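Long-range contacts in oxidoreductase (Bordetella pertussis, PDB 3Q2K), which binds NADH and a UDP-sugar acid as a Rossmann-fold dehydrogenase, probably oxidising that sugar in the biosynthesis of 2,3-diacetamido-2,3-dideoxy-D-mannuronic acid: residues Leu104-Ala109 and Lys133-Ala138; Gly116-Ser121 and Gly143-Val148; Thr127-Gly132 and Gln347-Leu352. One frame throughout, in Å; residues are numbered along the deposited sequence.

Contacts 1 and 2 both lie in the NAD-binding Rossmann fold, their centres about 10 Å apart. Contact 2 pairs strands 118-121 and 146-148, and contact 1 packs helices 105-114 and 129-142 beside them. They touch where His105 ND1 packs 3.2 Å from Ser121 OG, and the His105 ring approaches the NADH ribose. Contact 3, its centre about 11 Å from that of contact 1, uses the start of helix 129-142 and sets it against helix 342-361 of the C-terminal family region; Pro106 CB meets Asp131 CB at 3.7 Å. Contacts 2 and 3 do not touch. Contact 3 is the most remote from NADH, about 12 Å from the Leu349 side chain at the nearest atoms.

Contact 1: Leu104-Ala109 and Lys133-Ala138; sequences LHPWQA and KRMVKA. With NAI (1,4-dihydronicotinamide adenine dinucleotide), chain U.
Met135 lays its thioether along one flank of helix 105-114, over Pro106 and on to Ala109. SD sits 3.7 Å from Pro106 CA, and the bend at chi3 (74°) turns the methyl CE against Ala109 CB, 3.7 Å away. The two helix segments run nearly parallel, 18° apart with axes 8.8 Å from each other, so one long side chain bridges much of the gap. Trp107 reaches Arg134: CH2 lies 3.7 Å from NE, with indole and guanidinium planes 16° apart but meeting obliquely. NH1 of Arg134 is held by a salt bridge to Asp131, and Lys137 of a second subunit makes a cation-pi contact with Trp107. Away from this interface, the segment 104-109 also lines the NADH pocket of the Rossmann fold. His105, tied by NE2 to Thr100 O, brings CE1 within 3.2 Å of ribose O3D, which lies at the ring edge, while Leu104 CD1 is 3.7 Å from adenine N7A. No hydrogen bond links the two segments, and Arg134 NE is buried without a partner in the model; the join therefore rests on apolar packing, with one charged group laid beside an indole.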
loop_
_atom_site.group_PDB
_atom_site.type_symbol
_atom_site.label_atom_id
_atom_site.label_comp_id
_atom_site.label_asym_id
_atom_site.label_seq_id
_atom_site.Cartn_x
_atom_site.Cartn_y
_atom_site.Cartn_z
ATOM N N LEU C 104 -32.614 -8.290 9.084
ATOM C CA LEU C 104 -33.254 -9.572 9.371
ATOM C C LEU C 104 -33.502 -10.474 8.168
ATOM O O LEU C 104 -33.713 -11.663 8.380
ATOM C CB LEU C 104 -34.648 -9.372 9.962
ATOM C CG LEU C 104 -34.617 -8.638 11.299
ATOM C CD1 LEU C 104 -36.074 -8.264 11.621
ATOM C CD2 LEU C 104 -33.931 -9.535 12.325
ATOM N N HIS C 105 -33.587 -9.926 6.959
ATOM C CA HIS C 105 -34.020 -10.704 5.805
ATOM C C HIS C 105 -33.212 -11.989 5.667
ATOM O O HIS C 105 -33.771 -13.065 5.438
ATOM C CB HIS C 105 -33.876 -9.920 4.502
ATOM C CG HIS C 105 -34.702 -8.676 4.473
ATOM N ND1 HIS C 105 -34.629 -7.763 3.444
ATOM C CD2 HIS C 105 -35.600 -8.180 5.357
ATOM C CE1 HIS C 105 -35.467 -6.769 3.681
ATOM N NE2 HIS C 105 -36.073 -7.001 4.832
ATOM N N PRO C 106 -31.884 -11.890 5.805
ATOM C CA PRO C 106 -31.072 -13.091 5.598
ATOM C C PRO C 106 -31.513 -14.224 6.531
ATOM O O PRO C 106 -31.664 -15.400 6.180
ATOM C CB PRO C 106 -29.668 -12.637 6.012
ATOM C CG PRO C 106 -29.675 -11.143 5.883
ATOM C CD PRO C 106 -31.084 -10.692 6.106
ATOM N N TRP C 107 -31.640 -13.850 7.796
ATOM C CA TRP C 107 -31.899 -14.844 8.825
ATOM C C TRP C 107 -33.337 -15.321 8.686
ATOM O O TRP C 107 -33.600 -16.516 8.775
ATOM C CB TRP C 107 -31.602 -14.240 10.197
ATOM C CG TRP C 107 -30.195 -13.729 10.236
ATOM C CD1 TRP C 107 -29.787 -12.427 10.226
ATOM C CD2 TRP C 107 -29.001 -14.527 10.236
ATOM N NE1 TRP C 107 -28.411 -12.368 10.246
ATOM C CE2 TRP C 107 -27.905 -13.643 10.253
ATOM C CE3 TRP C 107 -28.754 -15.904 10.247
ATOM C CZ2 TRP C 107 -26.585 -14.102 10.302
ATOM C CZ3 TRP C 107 -27.447 -16.359 10.284
ATOM C CH2 TRP C 107 -26.375 -15.458 10.309
ATOM N N GLN C 108 -34.264 -14.417 8.395
ATOM C CA GLN C 108 -35.631 -14.851 8.159
ATOM C C GLN C 108 -35.657 -15.727 6.908
ATOM O O GLN C 108 -36.331 -16.759 6.880
ATOM C CB GLN C 108 -36.574 -13.644 8.078
ATOM C CG GLN C 108 -36.739 -13.048 9.462
ATOM C CD GLN C 108 -37.661 -11.853 9.485
ATOM O OE1 GLN C 108 -38.254 -11.539 10.513
ATOM N NE2 GLN C 108 -37.764 -11.159 8.363
ATOM N N ALA C 109 -34.908 -15.363 5.872
ATOM C CA ALA C 109 -35.025 -16.150 4.649
ATOM C C ALA C 109 -34.486 -17.554 4.892
ATOM O O ALA C 109 -34.972 -18.499 4.282
ATOM C CB ALA C 109 -34.315 -15.528 3.484
ATOM N N LYS C 133 -24.776 -14.046 0.831
ATOM C CA LYS C 133 -24.361 -15.364 0.351
ATOM C C LYS C 133 -25.029 -16.545 1.064
ATOM O O LYS C 133 -25.441 -17.523 0.435
ATOM C CB LYS C 133 -22.840 -15.532 0.338
ATOM C CG LYS C 133 -22.145 -14.720 -0.761
ATOM C CD LYS C 133 -20.664 -15.049 -0.932
ATOM C CE LYS C 133 -19.978 -14.797 0.399
ATOM N NZ LYS C 133 -18.498 -14.652 0.356
ATOM N N ARG C 134 -25.126 -16.479 2.386
ATOM C CA ARG C 134 -25.727 -17.555 3.165
ATOM C C ARG C 134 -27.216 -17.686 2.856
ATOM O O ARG C 134 -27.696 -18.813 2.729
ATOM C CB ARG C 134 -25.546 -17.272 4.652
ATOM C CG ARG C 134 -24.755 -18.317 5.406
ATOM C CD ARG C 134 -24.984 -18.042 6.880
ATOM N NE ARG C 134 -24.677 -16.655 7.226
ATOM C CZ ARG C 134 -23.462 -16.111 7.292
ATOM N NH1 ARG C 134 -23.318 -14.831 7.615
ATOM N NH2 ARG C 134 -22.370 -16.817 7.029
ATOM N N MET C 135 -27.935 -16.575 2.710
ATOM C CA MET C 135 -29.341 -16.616 2.281
ATOM C C MET C 135 -29.415 -17.429 0.994
ATOM O O MET C 135 -30.156 -18.410 0.935
ATOM C CB MET C 135 -29.892 -15.239 1.878
ATOM C CG MET C 135 -29.993 -14.172 2.941
ATOM S SD MET C 135 -30.475 -12.729 1.979
ATOM C CE MET C 135 -32.190 -13.120 1.631
ATOM N N VAL C 136 -28.724 -16.994 -0.057
ATOM C CA VAL C 136 -28.693 -17.736 -1.320
ATOM C C VAL C 136 -28.327 -19.219 -1.231
ATOM O O VAL C 136 -28.948 -20.120 -1.807
ATOM C CB VAL C 136 -27.739 -17.080 -2.329
ATOM C CG1 VAL C 136 -27.767 -17.795 -3.673
ATOM C CG2 VAL C 136 -28.148 -15.630 -2.466
ATOM N N LYS C 137 -27.264 -19.528 -0.504
ATOM C CA LYS C 137 -26.979 -20.950 -0.429
ATOM C C LYS C 137 -28.165 -21.698 0.179
ATOM O O LYS C 137 -28.562 -22.762 -0.296
ATOM C CB LYS C 137 -25.652 -21.245 0.276
ATOM C CG LYS C 137 -25.669 -21.064 1.784
ATOM C CD LYS C 137 -24.265 -21.208 2.350
ATOM C CE LYS C 137 -24.270 -21.237 3.870
ATOM N NZ LYS C 137 -22.904 -21.465 4.420
ATOM N N ALA C 138 -28.777 -21.119 1.204
ATOM C CA ALA C 138 -29.780 -21.861 1.962
ATOM C C ALA C 138 -30.971 -22.200 1.077
ATOM O O ALA C 138 -31.428 -23.349 1.046
ATOM C CB ALA C 138 -30.246 -21.068 3.171
HETATM P PA NAI U . -40.809 -0.523 9.056
HETATM O O1A NAI U . -40.284 -0.116 10.377
HETATM O O2A NAI U . -42.044 0.454 8.713
HETATM O O5B NAI U . -41.671 -1.885 9.036
HETATM C C5B NAI U . -41.140 -2.732 10.048
HETATM C C4B NAI U . -42.057 -3.862 10.499
HETATM O O4B NAI U . -41.287 -5.050 10.729
HETATM C C3B NAI U . -42.531 -3.266 11.838
HETATM O O3B NAI U . -43.954 -3.397 11.887
HETATM C C2B NAI U . -41.690 -4.118 12.829
HETATM O O2B NAI U . -42.362 -4.360 14.068
HETATM C C1B NAI U . -41.701 -5.448 12.044
HETATM N N9A NAI U . -40.711 -6.328 12.643
HETATM C C8A NAI U . -39.564 -5.989 13.290
HETATM N N7A NAI U . -38.969 -7.094 13.647
HETATM C C5A NAI U . -39.671 -8.190 13.280
HETATM C C6A NAI U . -39.519 -9.587 13.384
HETATM N N6A NAI U . -38.413 -10.162 13.985
HETATM N N1A NAI U . -40.467 -10.346 12.843
HETATM C C2A NAI U . -41.511 -9.832 12.215
HETATM N N3A NAI U . -41.691 -8.534 12.099
HETATM C C4A NAI U . -40.794 -7.693 12.595
HETATM O O3 NAI U . -39.811 -0.106 7.872
HETATM P PN NAI U . -40.249 -0.517 6.383
HETATM O O1N NAI U . -40.125 0.838 5.662
HETATM O O2N NAI U . -41.670 -1.014 6.047
HETATM O O5D NAI U . -39.034 -1.429 5.827
HETATM C C5D NAI U . -39.560 -2.253 4.796
HETATM C C4D NAI U . -38.500 -3.252 4.317
HETATM O O4D NAI U . -38.782 -3.154 2.905
HETATM C C3D NAI U . -37.053 -2.749 4.499
HETATM O O3D NAI U . -36.075 -3.632 3.964
HETATM C C2D NAI U . -37.079 -1.551 3.529
HETATM O O2D NAI U . -35.757 -1.397 3.024
HETATM C C1D NAI U . -37.861 -2.193 2.359
HETATM N N1N NAI U . -38.647 -1.232 1.590
HETATM C C2N NAI U . -38.657 -1.378 0.282
HETATM C C3N NAI U . -39.402 -0.481 -0.473
HETATM C C7N NAI U . -39.413 -0.614 -1.940
HETATM O O7N NAI U . -39.693 0.351 -2.623
HETATM N N7N NAI U . -39.076 -1.805 -2.475
HETATM C C4N NAI U . -40.091 0.552 0.160
HETATM C C5N NAI U . -40.012 0.646 1.537
HETATM C C6N NAI U . -39.280 -0.285 2.249
#

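Contact 2: Gly116-Ser121 and Gly143-Val148; sequences GRHVVS and GVRLFV
Strands 118-121 and 146-148 run parallel, 12° apart with axes 4.7 Å from each other, and pair Val119 with Leu146, Val120 with Phe147 and Ser121 with Val148. Arg145 O accepts from Val119 N at 2.9 Å; Val119 O then takes Phe147 N at 2.8 Å in a nearly straight bond (171° at the hydrogen), and Phe147 O receives Ser121 N. Ahead of the first bridge a side chain adds a fourth bond. His118 holds CG beside its own backbone N (chi1 -53°), which sets the ring over toward Arg145, and the ring's rotation brings ND1 to Arg145 N; the 3.0 Å bond lies in the ring plane and uses ND1 as acceptor, consistent with a neutral ring protonated on NE2. Val144 fills the neighbouring space, its CB 3.5 Å from Arg117 O.

This pair closes the beta-alpha-beta unit whose connection is helix 129-142, and strand 146-148 forms one margin of the six-stranded parallel Rossmann sheet within the chain. Gly143 ends that helix in a Schellman motif, its positive phi turning the chain toward the strand. On one face Val119 and Leu146 lie side by side and point the same way, CG1 to CD1 3.9 Å; helix 105-114 covers Val119 with Ala109 and Val112, and Ser121 on this face meets His105. On the other face Val120 CG2 rests 3.9 Å from Phe147 CD2, touching the ring obliquely, while Val119 O lies 3.4 Å from that same CD2, at the ring edge. Helix 321-333 packs on Phe147 through Tyr324 and Cys331. The guanidinium of Arg145 leads away from the strand pair to a salt bridge with Glu337, whereas Arg117 NH1 hydrogen-bonds to Ala93 O.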
loop_
_atom_site.group_PDB
_atom_site.type_symbol
_atom_site.label_atom_id
_atom_site.label_comp_id
_atom_site.label_asym_id
_atom_site.label_seq_id
_atom_site.Cartn_x
_atom_site.Cartn_y
_atom_site.Cartn_z
ATOM N N GLY C 116 -39.131 -24.936 4.194
ATOM C CA GLY C 116 -39.510 -25.418 2.873
ATOM C C GLY C 116 -40.420 -24.545 2.037
ATOM O O GLY C 116 -41.071 -25.069 1.135
ATOM N N ARG C 117 -40.491 -23.239 2.284
ATOM C CA ARG C 117 -41.271 -22.383 1.392
ATOM C C ARG C 117 -40.436 -21.338 0.651
ATOM O O ARG C 117 -39.300 -21.013 1.001
ATOM C CB ARG C 117 -42.412 -21.666 2.118
ATOM C CG ARG C 117 -42.802 -22.258 3.458
ATOM C CD ARG C 117 -43.897 -23.312 3.395
ATOM N NE ARG C 117 -44.072 -23.771 4.769
ATOM C CZ ARG C 117 -44.821 -23.138 5.665
ATOM N NH1 ARG C 117 -45.496 -22.059 5.294
ATOM N NH2 ARG C 117 -44.914 -23.588 6.910
ATOM N N HIS C 118 -41.038 -20.774 -0.387
ATOM C CA HIS C 118 -40.374 -19.745 -1.176
ATOM C C HIS C 118 -40.233 -18.447 -0.384
ATOM O O HIS C 118 -40.964 -18.260 0.590
ATOM C CB HIS C 118 -41.189 -19.528 -2.450
ATOM C CG HIS C 118 -41.439 -20.813 -3.169
ATOM N ND1 HIS C 118 -40.414 -21.539 -3.735
ATOM C CD2 HIS C 118 -42.568 -21.544 -3.331
ATOM C CE1 HIS C 118 -40.905 -22.656 -4.244
ATOM N NE2 HIS C 118 -42.209 -22.670 -4.031
ATOM N N VAL C 119 -39.294 -17.587 -0.777
ATOM C CA VAL C 119 -39.038 -16.334 -0.071
ATOM C C VAL C 119 -39.070 -15.196 -1.077
ATOM O O VAL C 119 -38.450 -15.294 -2.136
ATOM C CB VAL C 119 -37.620 -16.279 0.516
ATOM C CG1 VAL C 119 -37.310 -14.874 1.043
ATOM C CG2 VAL C 119 -37.429 -17.394 1.531
ATOM N N VAL C 120 -39.851 -14.169 -0.758
ATOM C CA VAL C 120 -39.764 -12.911 -1.491
ATOM C C VAL C 120 -39.143 -11.911 -0.525
ATOM O O VAL C 120 -39.818 -11.472 0.403
ATOM C CB VAL C 120 -41.121 -12.399 -2.010
ATOM C CG1 VAL C 120 -40.942 -11.110 -2.792
ATOM C CG2 VAL C 120 -41.783 -13.430 -2.909
ATOM N N SER C 121 -37.859 -11.600 -0.684
ATOM C CA SER C 121 -37.225 -10.667 0.250
ATOM C C SER C 121 -37.303 -9.233 -0.257
ATOM O O SER C 121 -37.059 -9.004 -1.446
ATOM C CB SER C 121 -35.746 -11.012 0.446
ATOM O OG SER C 121 -35.177 -10.161 1.423
ATOM N N GLY C 143 -33.992 -26.020 -2.266
ATOM C CA GLY C 143 -34.776 -26.154 -3.487
ATOM C C GLY C 143 -35.949 -25.193 -3.493
ATOM O O GLY C 143 -36.954 -25.459 -4.145
ATOM N N VAL C 144 -35.861 -24.059 -2.803
ATOM C CA VAL C 144 -36.961 -23.110 -2.890
ATOM C C VAL C 144 -36.548 -21.904 -3.728
ATOM O O VAL C 144 -35.360 -21.673 -3.923
ATOM C CB VAL C 144 -37.472 -22.676 -1.499
ATOM C CG1 VAL C 144 -38.096 -23.862 -0.762
ATOM C CG2 VAL C 144 -36.364 -22.070 -0.655
ATOM N N ARG C 145 -37.507 -21.158 -4.260
ATOM C CA ARG C 145 -37.300 -19.871 -4.916
ATOM C C ARG C 145 -36.927 -18.786 -3.908
ATOM O O ARG C 145 -37.532 -18.684 -2.840
ATOM C CB ARG C 145 -38.674 -19.434 -5.422
ATOM C CG ARG C 145 -38.760 -19.163 -6.902
ATOM C CD ARG C 145 -38.249 -20.401 -7.597
ATOM N NE ARG C 145 -38.058 -20.084 -9.005
ATOM C CZ ARG C 145 -37.623 -20.972 -9.890
ATOM N NH1 ARG C 145 -37.379 -22.212 -9.495
ATOM N NH2 ARG C 145 -37.459 -20.621 -11.156
ATOM N N LEU C 146 -35.973 -17.934 -4.267
ATOM C CA LEU C 146 -35.674 -16.730 -3.500
ATOM C C LEU C 146 -35.801 -15.573 -4.482
ATOM O O LEU C 146 -35.051 -15.552 -5.456
ATOM C CB LEU C 146 -34.241 -16.807 -2.970
ATOM C CG LEU C 146 -33.604 -15.497 -2.533
ATOM C CD1 LEU C 146 -34.592 -14.688 -1.703
ATOM C CD2 LEU C 146 -32.300 -15.754 -1.785
ATOM N N PHE C 147 -36.759 -14.670 -4.283
ATOM C CA PHE C 147 -36.895 -13.499 -5.151
ATOM C C PHE C 147 -36.454 -12.266 -4.359
ATOM O O PHE C 147 -36.588 -12.234 -3.142
ATOM C CB PHE C 147 -38.335 -13.225 -5.584
ATOM C CG PHE C 147 -39.041 -14.404 -6.188
ATOM C CD1 PHE C 147 -39.202 -14.496 -7.561
ATOM C CD2 PHE C 147 -39.574 -15.400 -5.384
ATOM C CE1 PHE C 147 -39.848 -15.572 -8.137
ATOM C CE2 PHE C 147 -40.245 -16.463 -5.953
ATOM C CZ PHE C 147 -40.359 -16.565 -7.325
ATOM N N VAL C 148 -35.906 -11.247 -5.009
ATOM C CA VAL C 148 -35.579 -10.001 -4.334
ATOM C C VAL C 148 -36.356 -8.862 -5.002
ATOM O O VAL C 148 -36.380 -8.703 -6.219
ATOM C CB VAL C 148 -34.064 -9.734 -4.376
ATOM C CG1 VAL C 148 -33.748 -8.371 -3.756
ATOM C CG2 VAL C 148 -33.335 -10.911 -3.724
#

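Contact 3: Thr127-Gly132 and Gln347-Leu352; sequences TRWEDG and QSLALL
Leu349 pushes from helix 342-361 into the first turn of helix 129-142 and buries the most surface of any residue here. With CG anti to the backbone N (chi1 -178°) the side chain extends toward the opposing segment, and chi2 (52°) places CD2 3.7 Å from Arg128 O and 3.8 Å from Gly132 CA. Because Gly132 has no side chain, the methyl can settle directly against the helix backbone. Arg128 occupies the N-cap position, and its carbonyl also receives Gly132 N at 3.1 Å, so the leucine lies on the turn that opens the helix. This is a seam between family regions: helix 129-142 belongs to the Rossmann part, helix 342-361 to the C-terminal alpha/beta part of a GFO/IDH/MocA-type oxidoreductase. Trp129 supplies the broad surface on the Rossmann side. Leu349 CG approaches the edge of its indole, 4.0 Å from CE3, and farther along the six-membered ring Ala350 CB comes obliquely to CZ3 at 3.6 Å and to CH2 at 3.9 Å. On the pyrrole ring NE1 hydrogen-bonds to the carbonyl of Asp370, the C-terminal residue, which restrains the indole's rotation; Leu346, Thr353 and Arg357 from helix 342-361 pack it further.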
loop_
_atom_site.group_PDB
_atom_site.type_symbol
_atom_site.label_atom_id
_atom_site.label_comp_id
_atom_site.label_asym_id
_atom_site.label_seq_id
_atom_site.Cartn_x
_atom_site.Cartn_y
_atom_site.Cartn_z
ATOM N N THR C 127 -27.629 -6.649 4.609
ATOM C CA THR C 127 -26.766 -5.494 4.818
ATOM C C THR C 127 -25.311 -5.979 4.872
ATOM O O THR C 127 -24.374 -5.180 4.861
ATOM C CB THR C 127 -27.126 -4.810 6.155
ATOM O OG1 THR C 127 -27.120 -5.836 7.151
ATOM C CG2 THR C 127 -28.547 -4.258 6.169
ATOM N N ARG C 128 -25.097 -7.288 4.963
ATOM C CA ARG C 128 -23.739 -7.829 4.973
ATOM C C ARG C 128 -23.481 -8.829 3.860
ATOM O O ARG C 128 -24.338 -9.667 3.569
ATOM C CB ARG C 128 -23.449 -8.462 6.337
ATOM C CG ARG C 128 -23.375 -7.387 7.414
ATOM C CD ARG C 128 -23.789 -7.930 8.769
ATOM N NE ARG C 128 -23.492 -6.947 9.806
ATOM C CZ ARG C 128 -23.384 -7.202 11.109
ATOM N NH1 ARG C 128 -23.549 -8.411 11.623
ATOM N NH2 ARG C 128 -23.094 -6.230 11.960
ATOM N N TRP C 129 -22.320 -8.728 3.224
ATOM C CA TRP C 129 -22.047 -9.622 2.101
ATOM C C TRP C 129 -22.247 -11.098 2.448
ATOM O O TRP C 129 -22.984 -11.836 1.796
ATOM C CB TRP C 129 -20.650 -9.350 1.544
ATOM C CG TRP C 129 -20.167 -10.246 0.450
ATOM C CD1 TRP C 129 -19.042 -11.028 0.494
ATOM C CD2 TRP C 129 -20.765 -10.477 -0.831
ATOM N NE1 TRP C 129 -18.910 -11.729 -0.684
ATOM C CE2 TRP C 129 -19.963 -11.424 -1.504
ATOM C CE3 TRP C 129 -21.920 -10.007 -1.462
ATOM C CZ2 TRP C 129 -20.249 -11.879 -2.795
ATOM C CZ3 TRP C 129 -22.192 -10.436 -2.759
ATOM C CH2 TRP C 129 -21.367 -11.378 -3.408
ATOM N N GLU C 130 -21.650 -11.538 3.546
ATOM C CA GLU C 130 -21.650 -12.954 3.911
ATOM C C GLU C 130 -23.079 -13.395 4.203
ATOM O O GLU C 130 -23.436 -14.530 3.916
ATOM C CB GLU C 130 -20.778 -13.222 5.149
ATOM C CG GLU C 130 -19.285 -13.318 4.855
ATOM C CD GLU C 130 -18.963 -14.275 3.718
ATOM O OE1 GLU C 130 -19.644 -15.313 3.601
ATOM O OE2 GLU C 130 -18.041 -14.012 2.915
ATOM N N ASP C 131 -23.928 -12.505 4.704
ATOM C CA ASP C 131 -25.262 -12.945 5.110
ATOM C C ASP C 131 -26.016 -13.164 3.810
ATOM O O ASP C 131 -26.813 -14.094 3.676
ATOM C CB ASP C 131 -26.028 -11.925 5.962
ATOM C CG ASP C 131 -25.378 -11.671 7.312
ATOM O OD1 ASP C 131 -24.489 -12.458 7.684
ATOM O OD2 ASP C 131 -25.712 -10.698 8.022
ATOM N N GLY C 132 -25.805 -12.270 2.854
ATOM C CA GLY C 132 -26.491 -12.435 1.576
ATOM C C GLY C 132 -26.066 -13.707 0.849
ATOM O O GLY C 132 -26.921 -14.387 0.281
ATOM N N GLN C 347 -25.816 -9.276 -6.961
ATOM C CA GLN C 347 -25.047 -8.432 -7.857
ATOM C C GLN C 347 -25.030 -7.035 -7.238
ATOM O O GLN C 347 -23.981 -6.422 -7.052
ATOM C CB GLN C 347 -25.705 -8.399 -9.237
ATOM C CG GLN C 347 -24.798 -8.709 -10.403
ATOM C CD GLN C 347 -24.058 -10.025 -10.256
ATOM O OE1 GLN C 347 -23.825 -10.705 -11.251
ATOM N NE2 GLN C 347 -23.672 -10.393 -9.039
ATOM N N SER C 348 -26.177 -6.485 -6.865
ATOM C CA SER C 348 -26.125 -5.149 -6.272
ATOM C C SER C 348 -25.615 -5.188 -4.820
ATOM O O SER C 348 -24.967 -4.252 -4.354
ATOM C CB SER C 348 -27.536 -4.575 -6.370
ATOM O OG SER C 348 -28.297 -5.221 -5.363
ATOM N N LEU C 349 -25.859 -6.270 -4.081
ATOM C CA LEU C 349 -25.292 -6.353 -2.733
ATOM C C LEU C 349 -23.769 -6.278 -2.812
ATOM O O LEU C 349 -23.131 -5.669 -1.960
ATOM C CB LEU C 349 -25.671 -7.650 -2.014
ATOM C CG LEU C 349 -25.138 -7.749 -0.577
ATOM C CD1 LEU C 349 -25.527 -6.504 0.214
ATOM C CD2 LEU C 349 -25.708 -8.960 0.178
ATOM N N ALA C 350 -23.187 -6.936 -3.809
ATOM C CA ALA C 350 -21.748 -6.879 -4.037
ATOM C C ALA C 350 -21.185 -5.490 -4.338
ATOM O O ALA C 350 -20.171 -5.127 -3.748
ATOM C CB ALA C 350 -21.319 -7.894 -5.099
ATOM N N LEU C 351 -21.792 -4.718 -5.238
ATOM C CA LEU C 351 -21.447 -3.305 -5.370
ATOM C C LEU C 351 -21.617 -2.465 -4.103
ATOM O O LEU C 351 -20.793 -1.598 -3.816
ATOM C CB LEU C 351 -22.334 -2.657 -6.432
ATOM C CG LEU C 351 -21.937 -3.017 -7.860
ATOM C CD1 LEU C 351 -22.959 -2.414 -8.802
ATOM C CD2 LEU C 351 -20.572 -2.386 -8.080
ATOM N N LEU C 352 -22.701 -2.663 -3.359
ATOM C CA LEU C 352 -22.867 -1.862 -2.149
ATOM C C LEU C 352 -21.716 -2.253 -1.247
ATOM O O LEU C 352 -21.170 -1.385 -0.566
ATOM C CB LEU C 352 -24.178 -2.156 -1.397
ATOM C CG LEU C 352 -25.427 -1.931 -2.250
ATOM C CD1 LEU C 352 -26.653 -2.514 -1.558
ATOM C CD2 LEU C 352 -25.587 -0.444 -2.541
#